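Tryptophan--tRNA ligase (Mycoplasma pneumoniae, PDB 2YY5) probably catalyses the ATP-dependent attachment of tryptophan to tRNA(Trp), acting as a homodimeric class I aminoacyl-tRNA synthetase. Local coordinates at residues B[9-14]-B[23-28]; B[93-98]-B[331-336]; B[137-142]-B[159-164]. The protein carries 1 engineered substitution. One frame throughout, in Å; residues are numbered along the deposited sequence.

Interaction 1. Residues B[9-14]-B[23-28]; sequences TGIQAS and LGVMQS. With WSA (5'-O-[(L-tryptophylamino)sulfonyl]adenosine), chain J.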
loop_
_atom_site.group_PDB
_atom_site.type_symbol
_atom_site.label_atom_id
_atom_site.label_comp_id
_atom_site.label_asym_id
_atom_site.label_seq_id
_atom_site.Cartn_x
_atom_site.Cartn_y
_atom_site.Cartn_z
ATOM N N THR B 9 10.766 -16.727 -0.212
ATOM C CA THR B 9 10.653 -16.475 1.219
ATOM C C THR B 9 11.273 -15.134 1.552
ATOM O O THR B 9 12.204 -14.675 0.875
ATOM C CB THR B 9 11.329 -17.586 2.088
ATOM O OG1 THR B 9 10.905 -17.433 3.448
ATOM C CG2 THR B 9 12.853 -17.500 2.042
ATOM N N GLY B 10 10.733 -14.497 2.585
ATOM C CA GLY B 10 11.239 -13.208 3.000
ATOM C C GLY B 10 11.614 -13.208 4.466
ATOM O O GLY B 10 10.968 -13.865 5.285
ATOM N N ILE B 11 12.671 -12.476 4.797
ATOM C CA ILE B 11 13.126 -12.380 6.177
ATOM C C ILE B 11 13.263 -10.918 6.562
ATOM O O ILE B 11 13.873 -10.126 5.839
ATOM C CB ILE B 11 14.494 -13.068 6.379
ATOM C CG1 ILE B 11 14.398 -14.552 6.002
ATOM C CG2 ILE B 11 14.932 -12.927 7.833
ATOM C CD1 ILE B 11 15.746 -15.237 5.856
ATOM N N GLN B 12 12.678 -10.563 7.700
ATOM C CA GLN B 12 12.752 -9.198 8.206
ATOM C C GLN B 12 14.108 -9.039 8.891
ATOM O O GLN B 12 14.570 -9.948 9.588
ATOM C CB GLN B 12 11.625 -8.946 9.212
ATOM C CG GLN B 12 10.514 -8.038 8.712
ATOM C CD GLN B 12 9.386 -7.871 9.728
ATOM O OE1 GLN B 12 8.617 -8.803 9.984
ATOM N NE2 GLN B 12 9.292 -6.680 10.316
ATOM N N ALA B 13 14.757 -7.897 8.685
ATOM C CA ALA B 13 16.053 -7.658 9.308
ATOM C C ALA B 13 15.835 -7.141 10.727
ATOM O O ALA B 13 14.815 -6.511 11.017
ATOM C CB ALA B 13 16.867 -6.651 8.489
ATOM N N SER B 14 16.803 -7.409 11.600
ATOM C CA SER B 14 16.724 -6.996 12.988
ATOM C C SER B 14 17.947 -7.462 13.769
ATOM O O SER B 14 18.406 -8.599 13.609
ATOM C CB SER B 14 15.466 -7.584 13.634
ATOM O OG SER B 14 15.502 -7.439 15.040
ATOM N N LEU B 23 17.156 -21.790 12.426
ATOM C CA LEU B 23 16.620 -23.128 12.313
ATOM C C LEU B 23 15.312 -23.159 11.524
ATOM O O LEU B 23 15.024 -24.131 10.815
ATOM C CB LEU B 23 16.438 -23.724 13.720
ATOM C CG LEU B 23 17.564 -24.641 14.242
ATOM C CD1 LEU B 23 18.905 -24.239 13.650
ATOM C CD2 LEU B 23 17.615 -24.602 15.767
ATOM N N GLY B 24 14.534 -22.086 11.619
ATOM C CA GLY B 24 13.268 -22.053 10.915
ATOM C C GLY B 24 13.346 -22.064 9.401
ATOM O O GLY B 24 12.551 -22.747 8.745
ATOM N N VAL B 25 14.298 -21.319 8.840
ATOM C CA VAL B 25 14.430 -21.217 7.389
ATOM C C VAL B 25 15.850 -21.094 6.865
ATOM O O VAL B 25 16.196 -21.724 5.874
ATOM C CB VAL B 25 13.637 -20.000 6.841
ATOM C CG1 VAL B 25 12.155 -20.232 7.000
ATOM C CG2 VAL B 25 14.045 -18.729 7.584
ATOM N N MET B 26 16.660 -20.267 7.513
ATOM C CA MET B 26 18.038 -20.060 7.081
ATOM C C MET B 26 18.833 -21.331 6.821
ATOM O O MET B 26 19.393 -21.499 5.742
ATOM C CB MET B 26 18.788 -19.192 8.095
ATOM C CG MET B 26 18.360 -17.747 8.062
ATOM S SD MET B 26 19.261 -16.674 9.185
ATOM C CE MET B 26 18.202 -15.213 9.107
ATOM N N GLN B 27 18.883 -22.222 7.807
ATOM C CA GLN B 27 19.629 -23.475 7.685
ATOM C C GLN B 27 19.286 -24.323 6.458
ATOM O O GLN B 27 20.171 -24.935 5.856
ATOM C CB GLN B 27 19.446 -24.332 8.948
ATOM C CG GLN B 27 19.840 -25.796 8.756
ATOM C CD GLN B 27 19.634 -26.642 9.992
ATOM O OE1 GLN B 27 20.476 -26.662 10.887
ATOM N NE2 GLN B 27 18.504 -27.344 10.053
ATOM N N SER B 28 18.011 -24.368 6.090
ATOM C CA SER B 28 17.600 -25.173 4.948
ATOM C C SER B 28 17.764 -24.443 3.622
ATOM O O SER B 28 17.495 -25.001 2.559
ATOM C CB SER B 28 16.146 -25.616 5.117
ATOM O OG SER B 28 15.282 -24.506 5.099
HETATM C CD2 WSA J . 7.691 -13.246 4.290
HETATM C CE3 WSA J . 8.110 -14.562 4.452
HETATM C CZ3 WSA J . 7.860 -15.489 3.448
HETATM C CH2 WSA J . 7.193 -15.099 2.289
HETATM C CZ2 WSA J . 6.775 -13.784 2.131
HETATM C CE2 WSA J . 7.025 -12.857 3.136
HETATM N N11 WSA J . 6.765 -11.556 3.245
HETATM C CD1 WSA J . 7.235 -11.107 4.405
HETATM C CG WSA J . 7.809 -12.105 5.074
HETATM C CB WSA J . 8.485 -12.000 6.440
HETATM C CA WSA J . 7.779 -12.868 7.485
HETATM N NH3 WSA J . 6.367 -12.482 7.605
HETATM C C WSA J . 8.479 -12.683 8.834
HETATM O O WSA J . 8.275 -11.675 9.502
HETATM N NS WSA J . 9.303 -13.648 9.227
HETATM S S WSA J . 10.342 -13.082 10.349
HETATM O O1S WSA J . 11.156 -11.959 9.777
HETATM O O2S WSA J . 9.587 -12.565 11.539
HETATM O "O5'" WSA J . 11.180 -14.186 10.707
HETATM C "C5'" WSA J . 11.855 -14.896 9.662
HETATM C "C4'" WSA J . 11.535 -16.393 9.604
HETATM O "O4'" WSA J . 11.839 -17.005 10.870
HETATM C "C3'" WSA J . 10.065 -16.704 9.310
HETATM O "O3'" WSA J . 9.978 -17.841 8.447
HETATM C "C2'" WSA J . 9.539 -17.067 10.697
HETATM O "O2'" WSA J . 8.411 -17.939 10.571
HETATM C "C1'" WSA J . 10.739 -17.867 11.198
HETATM N N9 WSA J . 10.660 -18.036 12.670
HETATM C C8 WSA J . 10.494 -17.044 13.542
HETATM N N7 WSA J . 10.526 -17.527 14.781
HETATM C C5 WSA J . 10.715 -18.843 14.697
HETATM C C4 WSA J . 10.790 -19.166 13.349
HETATM N N3 WSA J . 10.978 -20.449 12.995
HETATM C C2 WSA J . 11.093 -21.392 13.915
HETATM N N1 WSA J . 11.028 -21.115 15.204
HETATM C C6 WSA J . 10.842 -19.857 15.631
HETATM N N6 WSA J . 10.793 -19.578 16.933
#
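I11 reaches V25 and M26 where the first strand of the class I Rossmann fold, 6-11, passes helix 19-26; the predicted HIGH region begins just after the strand, at A13. Along the strand, T9 turns its CB toward the helix, yet its hydroxyl lies against the ligand, OG1 3.6 Å from CZ3 of the indole of WSA, while its hydrogen bond goes to the carbonyl of P152. At G10 the bare backbone passes over one face of that indole, CA lying 3.8 Å from CD2 of WSA. I11 then carries the contact. Its CG1 lies anti to the carbonyl carbon (chi1 -59°) and CD1 continues the extended line, which brings CD1 toward V25 and M26, 4.3 Å from CG2 of V25 and 4.1 Å from CE of M26. The methionine, itself extended, crosses the isoleucine so that CE touches both of its branches, CG2 as well as CD1. V25 faces the ribose with CG1, 3.5 Å from O3' of WSA. Past the strand end, Q12 shows the backbone acting as ligand binder: its N-H donates to sulfonyl oxygen O1S of WSA, with N and O1S 2.9 Å apart and an N-H...O angle of 156°.

Interaction 2. Residues B[93-98]-B[331-336]; sequences GYLMMV and TTLALF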
loop_
_atom_site.group_PDB
_atom_site.type_symbol
_atom_site.label_atom_id
_atom_site.label_comp_id
_atom_site.label_asym_id
_atom_site.label_seq_id
_atom_site.Cartn_x
_atom_site.Cartn_y
_atom_site.Cartn_z
ATOM N N GLY B 93 1.312 -5.464 -3.571
ATOM C CA GLY B 93 0.775 -5.487 -2.221
ATOM C C GLY B 93 -0.507 -4.690 -2.142
ATOM O O GLY B 93 -1.426 -5.030 -1.383
ATOM N N TYR B 94 -0.567 -3.629 -2.944
ATOM C CA TYR B 94 -1.738 -2.765 -3.003
ATOM C C TYR B 94 -2.920 -3.472 -3.654
ATOM O O TYR B 94 -4.055 -3.347 -3.185
ATOM C CB TYR B 94 -1.419 -1.471 -3.765
ATOM C CG TYR B 94 -2.584 -0.501 -3.831
ATOM C CD1 TYR B 94 -3.505 -0.541 -4.882
ATOM C CD2 TYR B 94 -2.792 0.421 -2.815
ATOM C CE1 TYR B 94 -4.599 0.311 -4.906
ATOM C CE2 TYR B 94 -3.874 1.273 -2.828
ATOM C CZ TYR B 94 -4.777 1.219 -3.865
ATOM O OH TYR B 94 -5.858 2.067 -3.825
ATOM N N LEU B 95 -2.668 -4.217 -4.728
ATOM C CA LEU B 95 -3.758 -4.926 -5.398
ATOM C C LEU B 95 -4.352 -5.944 -4.442
ATOM O O LEU B 95 -5.563 -6.134 -4.395
ATOM C CB LEU B 95 -3.265 -5.634 -6.663
ATOM C CG LEU B 95 -2.658 -4.756 -7.751
ATOM C CD1 LEU B 95 -2.400 -5.597 -8.978
ATOM C CD2 LEU B 95 -3.600 -3.610 -8.077
ATOM N N MET B 96 -3.484 -6.600 -3.683
ATOM C CA MET B 96 -3.912 -7.588 -2.705
ATOM C C MET B 96 -4.757 -6.898 -1.632
ATOM O O MET B 96 -5.863 -7.345 -1.323
ATOM C CB MET B 96 -2.687 -8.257 -2.080
ATOM C CG MET B 96 -2.532 -9.743 -2.400
ATOM S SD MET B 96 -2.539 -10.195 -4.148
ATOM C CE MET B 96 -4.086 -11.085 -4.239
ATOM N N MET B 97 -4.247 -5.791 -1.092
ATOM C CA MET B 97 -4.949 -5.028 -0.057
ATOM C C MET B 97 -6.368 -4.592 -0.459
ATOM O O MET B 97 -7.313 -4.739 0.319
ATOM C CB MET B 97 -4.122 -3.795 0.343
ATOM C CG MET B 97 -4.776 -2.910 1.410
ATOM S SD MET B 97 -3.760 -1.525 1.967
ATOM C CE MET B 97 -3.598 -0.543 0.391
ATOM N N VAL B 98 -6.520 -4.051 -1.664
ATOM C CA VAL B 98 -7.835 -3.624 -2.116
ATOM C C VAL B 98 -8.740 -4.819 -2.354
ATOM O O VAL B 98 -9.953 -4.659 -2.460
ATOM C CB VAL B 98 -7.786 -2.803 -3.422
ATOM C CG1 VAL B 98 -7.070 -1.503 -3.191
ATOM C CG2 VAL B 98 -7.135 -3.616 -4.535
ATOM N N THR B 331 7.128 -9.232 -15.028
ATOM C CA THR B 331 6.321 -10.118 -15.856
ATOM C C THR B 331 4.990 -10.430 -15.194
ATOM O O THR B 331 3.943 -10.364 -15.831
ATOM C CB THR B 331 7.040 -11.451 -16.141
ATOM O OG1 THR B 331 8.198 -11.206 -16.945
ATOM C CG2 THR B 331 6.112 -12.409 -16.884
ATOM N N THR B 332 5.034 -10.771 -13.914
ATOM C CA THR B 332 3.832 -11.108 -13.171
ATOM C C THR B 332 2.903 -9.916 -12.998
ATOM O O THR B 332 1.711 -10.012 -13.296
ATOM C CB THR B 332 4.187 -11.663 -11.786
ATOM O OG1 THR B 332 5.130 -12.729 -11.936
ATOM C CG2 THR B 332 2.941 -12.189 -11.076
ATOM N N LEU B 333 3.443 -8.796 -12.520
ATOM C CA LEU B 333 2.638 -7.595 -12.304
ATOM C C LEU B 333 1.938 -7.164 -13.590
ATOM O O LEU B 333 0.784 -6.742 -13.567
ATOM C CB LEU B 333 3.506 -6.450 -11.774
ATOM C CG LEU B 333 2.778 -5.120 -11.537
ATOM C CD1 LEU B 333 1.569 -5.345 -10.639
ATOM C CD2 LEU B 333 3.729 -4.111 -10.903
ATOM N N ALA B 334 2.643 -7.290 -14.710
ATOM C CA ALA B 334 2.101 -6.917 -16.009
ATOM C C ALA B 334 0.864 -7.753 -16.334
ATOM O O ALA B 334 -0.140 -7.243 -16.840
ATOM C CB ALA B 334 3.161 -7.106 -17.083
ATOM N N LEU B 335 0.936 -9.042 -16.035
ATOM C CA LEU B 335 -0.187 -9.912 -16.302
ATOM C C LEU B 335 -1.364 -9.549 -15.404
ATOM O O LEU B 335 -2.516 -9.606 -15.840
ATOM C CB LEU B 335 0.237 -11.379 -16.131
ATOM C CG LEU B 335 1.020 -12.005 -17.307
ATOM C CD1 LEU B 335 1.485 -10.934 -18.305
ATOM C CD2 LEU B 335 2.213 -12.781 -16.765
ATOM N N PHE B 336 -1.083 -9.168 -14.157
ATOM C CA PHE B 336 -2.152 -8.773 -13.244
ATOM C C PHE B 336 -2.787 -7.485 -13.747
ATOM O O PHE B 336 -4.005 -7.301 -13.651
ATOM C CB PHE B 336 -1.626 -8.540 -11.827
ATOM C CG PHE B 336 -1.634 -9.771 -10.967
ATOM C CD1 PHE B 336 -2.168 -9.729 -9.684
ATOM C CD2 PHE B 336 -1.081 -10.968 -11.430
ATOM C CE1 PHE B 336 -2.149 -10.861 -8.866
ATOM C CE2 PHE B 336 -1.056 -12.102 -10.624
ATOM C CZ PHE B 336 -1.591 -12.047 -9.336
#
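L95 bridges to L333 and F336 with one methyl group, an example of how a single branched side chain can join two helices whose backbones stay well apart: the nearest CA atoms, those of L95 and F336, are 8.9 Å from each other. Its CB points toward segment 331-336, and from there CG lies anti to the carbonyl carbon (chi1 -60°). With CD1 continuing the extended line (chi2 -173°), this methyl is pushed farthest across. CD1 comes 4.2 Å from CB of F336 and the same distance, 4.2 Å, from ring atom CD1 of F336, meeting the ring at its edge and near its plane. The same methyl is 4.3 Å from CD1 of L333, a branch that leans in although the CB of that leucine does not point at the partner helix. Helix 87-98 follows the third strand of the Rossmann sheet, a place consistent with the connective insertion of class I synthetases, while 311-340 is the long C-terminal helix laid against it. The second subunit closes another side: its I48 packs on L95, and its L45 O accepts a hydrogen bond from Y94. M92, L177 and L179 also line F336. M96 adds a looser approach, its SD 4.8 Å from CE1 of F336.

Interaction 3. Residues B[137-142]-B[159-164]; sequences ALMAGD and QHLELT. With WSA (5'-O-[(L-tryptophylamino)sulfonyl]adenosine), chain J.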
loop_
_atom_site.group_PDB
_atom_site.type_symbol
_atom_site.label_atom_id
_atom_site.label_comp_id
_atom_site.label_asym_id
_atom_site.label_seq_id
_atom_site.Cartn_x
_atom_site.Cartn_y
_atom_site.Cartn_z
ATOM N N ALA B 137 -1.270 -8.527 3.713
ATOM C CA ALA B 137 -1.693 -8.444 2.319
ATOM C C ALA B 137 -0.439 -8.161 1.487
ATOM O O ALA B 137 -0.340 -8.563 0.319
ATOM C CB ALA B 137 -2.723 -7.324 2.135
ATOM N N LEU B 138 0.511 -7.458 2.100
ATOM C CA LEU B 138 1.777 -7.147 1.447
ATOM C C LEU B 138 2.468 -8.489 1.239
ATOM O O LEU B 138 3.047 -8.752 0.188
ATOM C CB LEU B 138 2.663 -6.289 2.350
ATOM C CG LEU B 138 3.521 -5.197 1.700
ATOM C CD1 LEU B 138 4.744 -4.962 2.570
ATOM C CD2 LEU B 138 3.929 -5.580 0.278
ATOM N N MET B 139 2.390 -9.340 2.257
ATOM C CA MET B 139 3.012 -10.655 2.197
ATOM C C MET B 139 2.445 -11.456 1.045
ATOM O O MET B 139 3.189 -12.011 0.240
ATOM C CB MET B 139 2.810 -11.424 3.510
ATOM C CG MET B 139 3.699 -12.651 3.604
ATOM S SD MET B 139 3.845 -13.346 5.252
ATOM C CE MET B 139 4.284 -14.984 4.847
ATOM N N ALA B 140 1.123 -11.510 0.971
ATOM C CA ALA B 140 0.437 -12.233 -0.090
ATOM C C ALA B 140 0.996 -11.780 -1.434
ATOM O O ALA B 140 1.268 -12.593 -2.317
ATOM C CB ALA B 140 -1.061 -11.950 -0.018
ATOM N N GLY B 141 1.179 -10.471 -1.574
ATOM C CA GLY B 141 1.711 -9.926 -2.807
ATOM C C GLY B 141 3.158 -10.313 -3.034
ATOM O O GLY B 141 3.544 -10.643 -4.158
ATOM N N ASP B 142 3.965 -10.279 -1.977
ATOM C CA ASP B 142 5.373 -10.645 -2.101
ATOM C C ASP B 142 5.466 -12.060 -2.653
ATOM O O ASP B 142 6.334 -12.360 -3.466
ATOM C CB ASP B 142 6.092 -10.599 -0.744
ATOM C CG ASP B 142 6.044 -9.220 -0.083
ATOM O OD1 ASP B 142 6.221 -8.186 -0.773
ATOM O OD2 ASP B 142 5.847 -9.184 1.151
ATOM N N GLN B 159 -1.004 -18.903 9.047
ATOM C CA GLN B 159 -2.204 -18.122 8.744
ATOM C C GLN B 159 -1.976 -17.245 7.520
ATOM O O GLN B 159 -2.869 -17.084 6.682
ATOM C CB GLN B 159 -2.595 -17.216 9.915
ATOM C CG GLN B 159 -3.688 -17.743 10.826
ATOM C CD GLN B 159 -4.459 -16.615 11.510
ATOM O OE1 GLN B 159 -3.869 -15.693 12.080
ATOM N NE2 GLN B 159 -5.783 -16.687 11.452
ATOM N N HIS B 160 -0.782 -16.668 7.435
ATOM C CA HIS B 160 -0.432 -15.795 6.325
ATOM C C HIS B 160 -0.471 -16.546 5.004
ATOM O O HIS B 160 -0.977 -16.026 4.006
ATOM C CB HIS B 160 0.942 -15.181 6.572
ATOM C CG HIS B 160 0.955 -14.204 7.705
ATOM N ND1 HIS B 160 2.077 -13.962 8.469
ATOM C CD2 HIS B 160 -0.017 -13.398 8.194
ATOM C CE1 HIS B 160 1.794 -13.048 9.381
ATOM N NE2 HIS B 160 0.528 -12.689 9.237
ATOM N N LEU B 161 0.050 -17.770 4.990
ATOM C CA LEU B 161 0.020 -18.559 3.769
ATOM C C LEU B 161 -1.424 -18.873 3.377
ATOM O O LEU B 161 -1.770 -18.885 2.199
ATOM C CB LEU B 161 0.836 -19.841 3.936
ATOM C CG LEU B 161 2.192 -19.752 3.222
ATOM C CD1 LEU B 161 1.955 -19.526 1.746
ATOM C CD2 LEU B 161 3.039 -18.611 3.790
ATOM N N GLU B 162 -2.272 -19.103 4.370
ATOM C CA GLU B 162 -3.675 -19.383 4.112
ATOM C C GLU B 162 -4.368 -18.144 3.533
ATOM O O GLU B 162 -5.100 -18.257 2.547
ATOM C CB GLU B 162 -4.369 -19.825 5.404
ATOM C CG GLU B 162 -3.688 -21.010 6.084
ATOM C CD GLU B 162 -4.345 -21.407 7.405
ATOM O OE1 GLU B 162 -4.551 -20.528 8.277
ATOM O OE2 GLU B 162 -4.644 -22.606 7.579
ATOM N N LEU B 163 -4.133 -16.971 4.130
ATOM C CA LEU B 163 -4.744 -15.720 3.655
ATOM C C LEU B 163 -4.306 -15.489 2.212
ATOM O O LEU B 163 -5.086 -15.048 1.363
ATOM C CB LEU B 163 -4.283 -14.526 4.507
ATOM C CG LEU B 163 -5.171 -13.275 4.651
ATOM C CD1 LEU B 163 -4.282 -12.037 4.801
ATOM C CD2 LEU B 163 -6.083 -13.114 3.450
ATOM N N THR B 164 -3.044 -15.808 1.944
ATOM C CA THR B 164 -2.483 -15.637 0.617
ATOM C C THR B 164 -3.148 -16.542 -0.415
ATOM O O THR B 164 -3.347 -16.145 -1.559
ATOM C CB THR B 164 -0.980 -15.906 0.627
ATOM O OG1 THR B 164 -0.341 -14.973 1.504
ATOM C CG2 THR B 164 -0.412 -15.753 -0.763
HETATM C CD2 WSA J . 7.691 -13.246 4.290
HETATM C CE3 WSA J . 8.110 -14.562 4.452
HETATM C CZ3 WSA J . 7.860 -15.489 3.448
HETATM C CH2 WSA J . 7.193 -15.099 2.289
HETATM C CZ2 WSA J . 6.775 -13.784 2.131
HETATM C CE2 WSA J . 7.025 -12.857 3.136
HETATM N N11 WSA J . 6.765 -11.556 3.245
HETATM C CD1 WSA J . 7.235 -11.107 4.405
HETATM C CG WSA J . 7.809 -12.105 5.074
HETATM C CB WSA J . 8.485 -12.000 6.440
HETATM C CA WSA J . 7.779 -12.868 7.485
HETATM N NH3 WSA J . 6.367 -12.482 7.605
HETATM C C WSA J . 8.479 -12.683 8.834
HETATM O O WSA J . 8.275 -11.675 9.502
HETATM N NS WSA J . 9.303 -13.648 9.227
HETATM S S WSA J . 10.342 -13.082 10.349
HETATM O O1S WSA J . 11.156 -11.959 9.777
HETATM O O2S WSA J . 9.587 -12.565 11.539
HETATM O "O5'" WSA J . 11.180 -14.186 10.707
HETATM C "C5'" WSA J . 11.855 -14.896 9.662
HETATM C "C4'" WSA J . 11.535 -16.393 9.604
HETATM O "O4'" WSA J . 11.839 -17.005 10.870
HETATM C "C3'" WSA J . 10.065 -16.704 9.310
HETATM O "O3'" WSA J . 9.978 -17.841 8.447
HETATM C "C2'" WSA J . 9.539 -17.067 10.697
HETATM O "O2'" WSA J . 8.411 -17.939 10.571
HETATM C "C1'" WSA J . 10.739 -17.867 11.198
HETATM N N9 WSA J . 10.660 -18.036 12.670
HETATM C C8 WSA J . 10.494 -17.044 13.542
HETATM N N7 WSA J . 10.526 -17.527 14.781
HETATM C C5 WSA J . 10.715 -18.843 14.697
HETATM C C4 WSA J . 10.790 -19.166 13.349
HETATM N N3 WSA J . 10.978 -20.449 12.995
HETATM C C2 WSA J . 11.093 -21.392 13.915
HETATM N N1 WSA J . 11.028 -21.115 15.204
HETATM C C6 WSA J . 10.842 -19.857 15.631
HETATM N N6 WSA J . 10.793 -19.578 16.933
#
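Around A140 and T164, whose CA atoms are 4.5 Å apart, segments 137-142 and 159-164 cross at -70° with their axes 9.0 Å apart at the closest point. T164 packs against A140, OG1 of T164 lying 3.3 Å from CA of A140 and CG2 of T164 beside the same residue. The hydroxyl is used within its own helix, donating to the carbonyl of H160, with OG1 of T164 2.8 Å from O of H160. That oxygen also takes the N-H of T164, the two donors arriving from opposite faces of the carbonyl plane. The neighbouring residue, M139, faces H160, one turn before T164. Its CG is anti to the backbone N (chi1 -167°) and the rest of the chain is extended, so the thioether runs between H160 and the ligand. SD approaches the imidazole obliquely, 4.3 Å from the ring centroid of H160, and also touches CB of H160; the two side chains cross at about a right angle, and CE of M139 reaches CD2 of L161 at 4.0 Å. Helix 131-144 supplies part of the tryptophan pocket of this class I synthetase, with 159-164 behind it. The flank of M139 covers one face of the indole, with CG 3.4 Å from CE2 of WSA. At the rim of the ring system D142 reads the indole nitrogen: N11 of WSA donates to OD2 of D142 over 3.3 Å at an N-H...O angle of 159°. H46 also binds OD2 and H89 binds OD1, which would hold the carboxylate in its orientation. As a second-shell residue, H160 holds Q157 through ND1, and OE1 of Q157 is in turn hydrogen-bonded to WSA.

In the fold
Interactions 1 and 3 share WSA without touching one another: their centres are 16 Å apart and their nearest atoms about 7 Å, and the tryptophanyl moiety fills the interval. G10 of interaction 1 and M139 of interaction 3 lie on opposite faces of its indole, while Q12 holds the sulfonyl group that stands in for the phosphate of the adenylate. Interaction 2 lies farther out, its centre 25 Å from that of interaction 1, yet it is joined to interaction 3 through M96, whose CG lies 3.6 Å from CB of A140. Helix 131-144 thus has the ligand at M139 and D142, and at A137 and A140 it meets helix 87-98, which also borders the second subunit.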